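Local coordinates for protein putative sarcosine dimethylglycine methyltransferase (Galdieria sulphuraria, PDB 2O57) that is probably an S-adenosylmethionine-dependent methyltransferase, perhaps acting on sarcosine and dimethylglycine, although its substrate is not established, at residues Thr77-Arg82 with Arg180-Ile185; Ser243-Glu248 with Ala266-Gly271. All blocks are in the same frame, centred on the assembly; numbering follows the deposited sequence.

How the interactions relate
Following the chain from its N terminus, helix 59-76 ends where interaction 1 begins. Thr77-Arg82 meets Arg180-Ile185, closing a loop of 97 residues that contains strands 85-89, 107-112, 134-138 and 151-157. Interaction 2 follows in series, neither nested in the first nor crossing it: Ser243-Glu248 and Ala266-Gly271 bring together helices 235-251 and 262-280, the segments themselves being 17 residues apart. The two centres lie about 35 Å apart, on opposite sides of the centre of the chain. Helix 59-76 reaches towards both, with Leu74 beside interaction 1 and Ile59 beside interaction 2. One contact thus belongs to the sheet, the other to a helical layer.

Interaction 1 of 2, residues Thr77-Arg82 with Arg180-Ile185; sequences TGVLQR and RGVMAI
Val182 pushes its two methyl groups against Thr77 and Val79, an example of how a single strand residue can meet two residues of the turn that follows a helix. CG2 of Val182 is the busier branch, lying 3.6 Å from Val79 CG1 and also 3.6 Å from Thr77 OG1. The other branch, CG1, lies 3.8 Å from Thr77 OG1 and 4.0 Å from Thr77 CG2. This division follows from the first torsion of Val182 (chi1 173°), which sets CG1 anti to the backbone N and CG2 next to that N, so that both methyls can be used at once. Thr77 and Val182 meet tip to tip, whereas the side chain of Val79 comes in at a slant. The hydroxyl of Thr77 packs here without bonding to the valine; it is spent on Leu74 O, back in the helix, which lets it sit in a buried, apolar place. Gly78 then leaves helical geometry with positive phi, turning the chain so that Thr77 and Val79 can both face the strand.

On the solvent side the segments part company. Beyond the inverse gamma turn centred on Leu80, the chain runs away from the strand, and Gln81 and Arg82 are exposed, as is Arg180 at the other end. Gln81 instead folds back on its own turn: NE2 donates to Gly78 O at 2.9 Å in a nearly straight bond (168°), with the acceptor close to the amide plane of the glutamine.

Arg292, from strand 284-293, bonds to Arg180 O and weakly to Thr77 O, linking both sides of the contact. Val182 pairs through its backbone with Asp152 and Ile154 of strand 151-157, while Leu74 of helix 59-76 touches both valines, placing this contact where that helix ends against the central Rossmann-like sheet.

Interaction 2 of 2, residues Ser243-Glu248 with Ala266-Gly271; sequences SKVKAE and ANMKRG
Asn267 OD1, on the residue just before the Met268 that meets Val245, is gripped by two arginines. Arg270 NH2, one turn further along the same helix, donates to it at 2.6 Å with an N-H...O angle of 147°, and Arg205 adds a weak bond. The oxygen lies near the guanidinium plane of Arg270, at its edge, while Ala266 O sits over one face of that group. These polar ties occupy one flank of the helix; the meeting with Ser243-Glu248 uses another and is made of carbon.

Two pairs carry it. Val245 CG1 touches the methyl CE of selenomethionine Met268 at 4.0 Å, the two side chains crossing at about a right angle. Met268 is extended beyond CG, with chi1 -169° placing CG anti to its backbone N, and this length brings the end of the chain across to the valine. In the second pair, Lys246 CD rests on Lys269 CG, also at 4.0 Å, again with the chains crossing. Only their aliphatic portions meet: both lysines bend further out, and Lys246 NZ stays 7.3 Å from Lys269 NZ, which should limit repulsion between the like charges.

Tyr36 and Phe35 of helix 27-40 pack on Val245 and Met268 respectively, making that pair the more buried one, and Lys246 also lies on Leu272, Glu273 and Ile276. The two segments run roughly antiparallel, as in a helical hairpin, here in the chain between strands 226-233 and 284-293 of the methyltransferase fold.

Interaction 1 of 2, residues Thr77-Arg82 with Arg180-Ile185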
ATOM      1  N   THR A  77       0.587  -8.246 -11.444  1.00 12.15           N
ATOM      2  CA  THR A  77      -0.397  -7.989 -12.528  1.00 12.08           C
ATOM      3  C   THR A  77      -0.105  -8.762 -13.825  1.00 12.61           C
ATOM      4  O   THR A  77      -0.901  -8.688 -14.766  1.00 13.27           O
ATOM      5  CB  THR A  77      -0.546  -6.456 -12.870  1.00 12.68           C
ATOM      6  OG1 THR A  77       0.600  -6.003 -13.613  1.00 15.30           O
ATOM      7  CG2 THR A  77      -0.766  -5.604 -11.577  1.00 11.56           C
ATOM      8  N   GLY A  78       1.016  -9.492 -13.880  1.00 11.30           N
ATOM      9  CA  GLY A  78       1.381 -10.248 -15.079  1.00 12.06           C
ATOM     10  C   GLY A  78       2.147  -9.524 -16.175  1.00 11.75           C
ATOM     11  O   GLY A  78       2.589 -10.170 -17.118  1.00 11.26           O
ATOM     12  N   VAL A  79       2.367  -8.214 -16.037  1.00 11.38           N
ATOM     13  CA  VAL A  79       2.939  -7.421 -17.150  1.00 12.68           C
ATOM     14  C   VAL A  79       4.452  -7.541 -17.298  1.00 13.19           C
ATOM     15  O   VAL A  79       4.993  -7.205 -18.375  1.00 14.35           O
ATOM     16  CB  VAL A  79       2.579  -5.904 -17.117  1.00 13.02           C
ATOM     17  CG1 VAL A  79       1.051  -5.680 -17.347  1.00 15.52           C
ATOM     18  CG2 VAL A  79       3.088  -5.218 -15.828  1.00 12.44           C
ATOM     19  N   LEU A  80       5.140  -8.048 -16.279  1.00 12.68           N
ATOM     20  CA  LEU A  80       6.616  -8.039 -16.298  1.00 12.95           C
ATOM     21  C   LEU A  80       7.233  -9.327 -16.907  1.00 14.37           C
ATOM     22  O   LEU A  80       8.127  -9.973 -16.351  1.00 14.65           O
ATOM     23  CB  LEU A  80       7.206  -7.630 -14.925  1.00 12.89           C
ATOM     24  CG  LEU A  80       6.804  -6.248 -14.332  1.00  8.35           C
ATOM     25  CD1 LEU A  80       7.448  -6.015 -12.931  1.00 11.81           C
ATOM     26  CD2 LEU A  80       7.214  -5.153 -15.270  1.00  8.92           C
ATOM     27  N   GLN A  81       6.717  -9.696 -18.070  1.00 16.22           N
ATOM     28  CA  GLN A  81       7.218 -10.842 -18.823  1.00 16.54           C
ATOM     29  C   GLN A  81       8.547 -10.452 -19.471  1.00 17.48           C
ATOM     30  O   GLN A  81       8.808  -9.264 -19.694  1.00 16.57           O
ATOM     31  CB  GLN A  81       6.180 -11.254 -19.885  1.00 17.38           C
ATOM     32  CG  GLN A  81       4.776 -11.537 -19.322  1.00 19.46           C
ATOM     33  CD  GLN A  81       4.748 -12.762 -18.406  1.00 25.08           C
ATOM     34  OE1 GLN A  81       5.438 -13.760 -18.662  1.00 29.52           O
ATOM     35  NE2 GLN A  81       3.935 -12.706 -17.344  1.00 26.01           N
ATOM     36  N   ARG A  82       9.396 -11.441 -19.764  1.00 17.96           N
ATOM     37  CA  ARG A  82      10.595 -11.208 -20.554  1.00 18.65           C
ATOM     38  C   ARG A  82      10.198 -10.533 -21.856  1.00 17.97           C
ATOM     39  O   ARG A  82       9.204 -10.910 -22.476  1.00 16.29           O
ATOM     40  CB  ARG A  82      11.300 -12.528 -20.896  1.00 19.72           C
ATOM     41  CG  ARG A  82      11.684 -13.354 -19.681  1.00 24.26           C
ATOM     42  CD  ARG A  82      12.831 -14.326 -19.999  1.00 30.76           C
ATOM     43  NE  ARG A  82      14.117 -13.627 -20.051  1.00 35.62           N
ATOM     44  CZ  ARG A  82      14.723 -13.078 -18.992  1.00 38.51           C
ATOM     45  NH1 ARG A  82      14.163 -13.126 -17.780  1.00 39.76           N
ATOM     46  NH2 ARG A  82      15.893 -12.466 -19.145  1.00 39.01           N
ATOM     47  N   ARG A 180      -5.094  -2.966 -21.593  1.00 13.99           N
ATOM     48  CA  ARG A 180      -4.772  -3.829 -20.444  1.00 15.67           C
ATOM     49  C   ARG A 180      -3.333  -3.668 -19.946  1.00 14.09           C
ATOM     50  O   ARG A 180      -2.922  -4.376 -19.056  1.00 14.93           O
ATOM     51  CB  ARG A 180      -5.140  -5.295 -20.676  1.00 14.58           C
ATOM     52  CG  ARG A 180      -6.626  -5.511 -21.061  1.00 18.49           C
ATOM     53  CD  ARG A 180      -7.068  -6.991 -20.889  1.00 17.91           C
ATOM     54  NE  ARG A 180      -6.940  -7.445 -19.487  1.00 20.27           N
ATOM     55  CZ  ARG A 180      -7.743  -7.086 -18.474  1.00 24.01           C
ATOM     56  NH1 ARG A 180      -8.748  -6.219 -18.640  1.00 22.69           N
ATOM     57  NH2 ARG A 180      -7.520  -7.578 -17.261  1.00 25.09           N
ATOM     58  N   GLY A 181      -2.600  -2.711 -20.514  1.00 14.03           N
ATOM     59  CA  GLY A 181      -1.335  -2.261 -19.928  1.00 13.05           C
ATOM     60  C   GLY A 181      -1.492  -1.721 -18.522  1.00 13.09           C
ATOM     61  O   GLY A 181      -2.569  -1.255 -18.145  1.00 13.46           O
ATOM     62  N   VAL A 182      -0.418  -1.777 -17.730  1.00 12.94           N
ATOM     63  CA  VAL A 182      -0.530  -1.453 -16.317  1.00 13.04           C
ATOM     64  C   VAL A 182       0.444  -0.315 -15.994  1.00 13.47           C
ATOM     65  O   VAL A 182       1.583  -0.318 -16.476  1.00 12.66           O
ATOM     66  CB  VAL A 182      -0.278  -2.713 -15.413  1.00 12.73           C
ATOM     67  CG1 VAL A 182      -0.226  -2.345 -13.903  1.00 12.40           C
ATOM     68  CG2 VAL A 182      -1.412  -3.737 -15.600  1.00 12.57           C
HETATM   69  N   MSE A 183      -0.001   0.651 -15.193  1.00 12.92           N
HETATM   70  CA  MSE A 183       0.913   1.702 -14.765  1.00 13.19           C
HETATM   71  C   MSE A 183       1.112   1.664 -13.265  1.00 12.80           C
HETATM   72  O   MSE A 183       0.129   1.667 -12.507  1.00 13.96           O
HETATM   73  CB  MSE A 183       0.378   3.076 -15.159  1.00 12.10           C
HETATM   74  CG  MSE A 183       1.224   4.211 -14.558  1.00 13.98           C
HETATM   75 SE   MSE A 183       1.070   5.935 -15.449  1.00 14.56          SE
HETATM   76  CE  MSE A 183      -0.640   6.436 -14.878  1.00 14.60           C
ATOM     77  N   ALA A 184       2.367   1.702 -12.832  1.00 12.49           N
ATOM     78  CA  ALA A 184       2.686   1.794 -11.405  1.00 12.21           C
ATOM     79  C   ALA A 184       3.370   3.136 -11.133  1.00 12.72           C
ATOM     80  O   ALA A 184       4.396   3.457 -11.751  1.00 11.73           O
ATOM     81  CB  ALA A 184       3.581   0.614 -10.955  1.00 11.64           C
ATOM     82  N   ILE A 185       2.803   3.925 -10.215  1.00 12.90           N
ATOM     83  CA  ILE A 185       3.377   5.238  -9.870  1.00 13.64           C
ATOM     84  C   ILE A 185       3.538   5.397  -8.383  1.00 13.07           C
ATOM     85  O   ILE A 185       2.833   4.728  -7.581  1.00 14.60           O
ATOM     86  CB  ILE A 185       2.559   6.450 -10.406  1.00 13.80           C
ATOM     87  CG1 ILE A 185       1.184   6.583  -9.694  1.00 15.45           C
ATOM     88  CG2 ILE A 185       2.399   6.347 -11.907  1.00 16.00           C
ATOM     89  CD1 ILE A 185       0.488   7.929  -9.997  1.00 15.06           C
TER

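Interaction 2 of 2, residues Ser243-Glu248 with Ala266-Gly271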
ATOM      1  N   SER A 243      13.291  13.144   6.809  1.00 10.52           N
ATOM      2  CA  SER A 243      14.135  13.276   8.015  1.00 11.28           C
ATOM      3  C   SER A 243      15.554  12.699   7.784  1.00 10.99           C
ATOM      4  O   SER A 243      16.574  13.332   8.143  1.00  9.62           O
ATOM      5  CB  SER A 243      13.469  12.559   9.225  1.00 12.25           C
ATOM      6  OG  SER A 243      12.234  13.182   9.528  1.00 13.76           O
ATOM      7  N   LYS A 244      15.635  11.498   7.191  1.00 10.22           N
ATOM      8  CA  LYS A 244      16.946  10.904   6.891  1.00  9.81           C
ATOM      9  C   LYS A 244      17.728  11.709   5.835  1.00 10.62           C
ATOM     10  O   LYS A 244      18.952  11.893   5.954  1.00 10.56           O
ATOM     11  CB  LYS A 244      16.778   9.466   6.390  1.00  9.95           C
ATOM     12  CG  LYS A 244      16.113   8.506   7.419  1.00 11.96           C
ATOM     13  CD  LYS A 244      17.056   8.102   8.493  1.00 12.94           C
ATOM     14  CE  LYS A 244      18.128   7.197   7.940  1.00 14.36           C
ATOM     15  NZ  LYS A 244      19.073   6.769   8.984  1.00 15.14           N
ATOM     16  N   VAL A 245      17.040  12.184   4.806  1.00  9.63           N
ATOM     17  CA  VAL A 245      17.726  13.013   3.808  1.00  9.99           C
ATOM     18  C   VAL A 245      18.264  14.307   4.449  1.00  9.41           C
ATOM     19  O   VAL A 245      19.426  14.730   4.161  1.00 10.12           O
ATOM     20  CB  VAL A 245      16.821  13.324   2.603  1.00 10.07           C
ATOM     21  CG1 VAL A 245      17.536  14.328   1.690  1.00  8.91           C
ATOM     22  CG2 VAL A 245      16.502  12.030   1.811  1.00 10.09           C
ATOM     23  N   LYS A 246      17.474  14.926   5.333  1.00  9.58           N
ATOM     24  CA  LYS A 246      17.945  16.124   6.030  1.00 10.12           C
ATOM     25  C   LYS A 246      19.175  15.848   6.882  1.00 10.84           C
ATOM     26  O   LYS A 246      20.089  16.683   6.942  1.00 10.72           O
ATOM     27  CB  LYS A 246      16.833  16.753   6.881  1.00 11.27           C
ATOM     28  CG  LYS A 246      17.211  18.140   7.438  1.00 11.99           C
ATOM     29  CD  LYS A 246      16.016  18.851   8.147  1.00 12.32           C
ATOM     30  CE  LYS A 246      15.718  18.142   9.418  1.00 17.50           C
ATOM     31  NZ  LYS A 246      16.727  18.579  10.468  1.00 18.34           N
ATOM     32  N   ALA A 247      19.183  14.697   7.564  1.00 10.85           N
ATOM     33  CA  ALA A 247      20.333  14.298   8.378  1.00 10.55           C
ATOM     34  C   ALA A 247      21.580  14.136   7.487  1.00  9.79           C
ATOM     35  O   ALA A 247      22.662  14.563   7.853  1.00  8.94           O
ATOM     36  CB  ALA A 247      20.015  12.963   9.122  1.00  9.87           C
ATOM     37  N   GLU A 248      21.424  13.481   6.341  1.00 10.20           N
ATOM     38  CA  GLU A 248      22.546  13.323   5.391  1.00 10.98           C
ATOM     39  C   GLU A 248      23.046  14.660   4.824  1.00 10.50           C
ATOM     40  O   GLU A 248      24.265  14.862   4.668  1.00 10.72           O
ATOM     41  CB  GLU A 248      22.169  12.371   4.235  1.00 11.27           C
ATOM     42  CG  GLU A 248      23.403  11.964   3.406  1.00 13.06           C
ATOM     43  CD  GLU A 248      24.345  11.007   4.155  1.00 16.47           C
ATOM     44  OE1 GLU A 248      23.974  10.431   5.213  1.00 17.02           O
ATOM     45  OE2 GLU A 248      25.487  10.858   3.703  1.00 19.24           O
ATOM     46  N   ALA A 266      20.709  25.782   3.035  1.00 13.38           N
ATOM     47  CA  ALA A 266      19.724  26.329   3.957  1.00 13.55           C
ATOM     48  C   ALA A 266      18.324  26.230   3.338  1.00 13.63           C
ATOM     49  O   ALA A 266      17.415  25.777   4.017  1.00 14.90           O
ATOM     50  CB  ALA A 266      20.098  27.767   4.386  1.00 12.94           C
ATOM     51  N   ASN A 267      18.170  26.572   2.046  1.00 13.48           N
ATOM     52  CA  ASN A 267      16.892  26.474   1.318  1.00 14.23           C
ATOM     53  C   ASN A 267      16.401  25.031   1.194  1.00 13.78           C
ATOM     54  O   ASN A 267      15.197  24.767   1.350  1.00 12.83           O
ATOM     55  CB  ASN A 267      16.982  27.031  -0.123  1.00 15.72           C
ATOM     56  CG  ASN A 267      17.170  28.556  -0.172  1.00 21.33           C
ATOM     57  OD1 ASN A 267      16.730  29.267   0.719  1.00 26.32           O
ATOM     58  ND2 ASN A 267      17.810  29.053  -1.240  1.00 24.83           N
HETATM   59  N   MSE A 268      17.317  24.118   0.871  1.00 12.72           N
HETATM   60  CA  MSE A 268      16.950  22.677   0.805  1.00 13.03           C
HETATM   61  C   MSE A 268      16.441  22.164   2.158  1.00 11.62           C
HETATM   62  O   MSE A 268      15.413  21.503   2.221  1.00 12.62           O
HETATM   63  CB  MSE A 268      18.111  21.813   0.337  1.00 12.53           C
HETATM   64  CG  MSE A 268      17.612  20.354   0.012  1.00 14.57           C
HETATM   65 SE   MSE A 268      18.987  19.274  -0.761  1.00 15.65          SE
HETATM   66  CE  MSE A 268      18.096  17.570  -0.514  1.00 16.20           C
ATOM     67  N   LYS A 269      17.204  22.417   3.216  1.00  9.86           N
ATOM     68  CA  LYS A 269      16.842  22.039   4.591  1.00 10.68           C
ATOM     69  C   LYS A 269      15.448  22.578   4.979  1.00  9.82           C
ATOM     70  O   LYS A 269      14.609  21.843   5.553  1.00  9.01           O
ATOM     71  CB  LYS A 269      17.962  22.543   5.529  1.00  9.20           C
ATOM     72  CG  LYS A 269      17.921  22.145   6.993  1.00 13.93           C
ATOM     73  CD  LYS A 269      19.138  22.749   7.783  1.00 12.71           C
ATOM     74  CE  LYS A 269      20.472  22.508   7.053  1.00 14.18           C
ATOM     75  NZ  LYS A 269      21.675  23.220   7.666  1.00 19.79           N
ATOM     76  N   ARG A 270      15.172  23.842   4.656  1.00 10.87           N
ATOM     77  CA  ARG A 270      13.833  24.384   4.925  1.00 11.59           C
ATOM     78  C   ARG A 270      12.748  23.597   4.204  1.00 11.23           C
ATOM     79  O   ARG A 270      11.736  23.269   4.819  1.00 11.05           O
ATOM     80  CB  ARG A 270      13.729  25.865   4.592  1.00 12.27           C
ATOM     81  CG  ARG A 270      14.440  26.729   5.609  1.00 16.64           C
ATOM     82  CD  ARG A 270      14.202  28.182   5.331  1.00 22.69           C
ATOM     83  NE  ARG A 270      15.013  28.655   4.207  1.00 24.72           N
ATOM     84  CZ  ARG A 270      16.202  29.236   4.341  1.00 26.85           C
ATOM     85  NH1 ARG A 270      16.733  29.415   5.561  1.00 25.55           N
ATOM     86  NH2 ARG A 270      16.856  29.636   3.256  1.00 24.82           N
ATOM     87  N   GLY A 271      12.942  23.327   2.908  1.00 10.88           N
ATOM     88  CA  GLY A 271      12.003  22.504   2.136  1.00 10.62           C
ATOM     89  C   GLY A 271      11.804  21.116   2.724  1.00 10.42           C
ATOM     90  O   GLY A 271      10.672  20.618   2.826  1.00 10.83           O
TER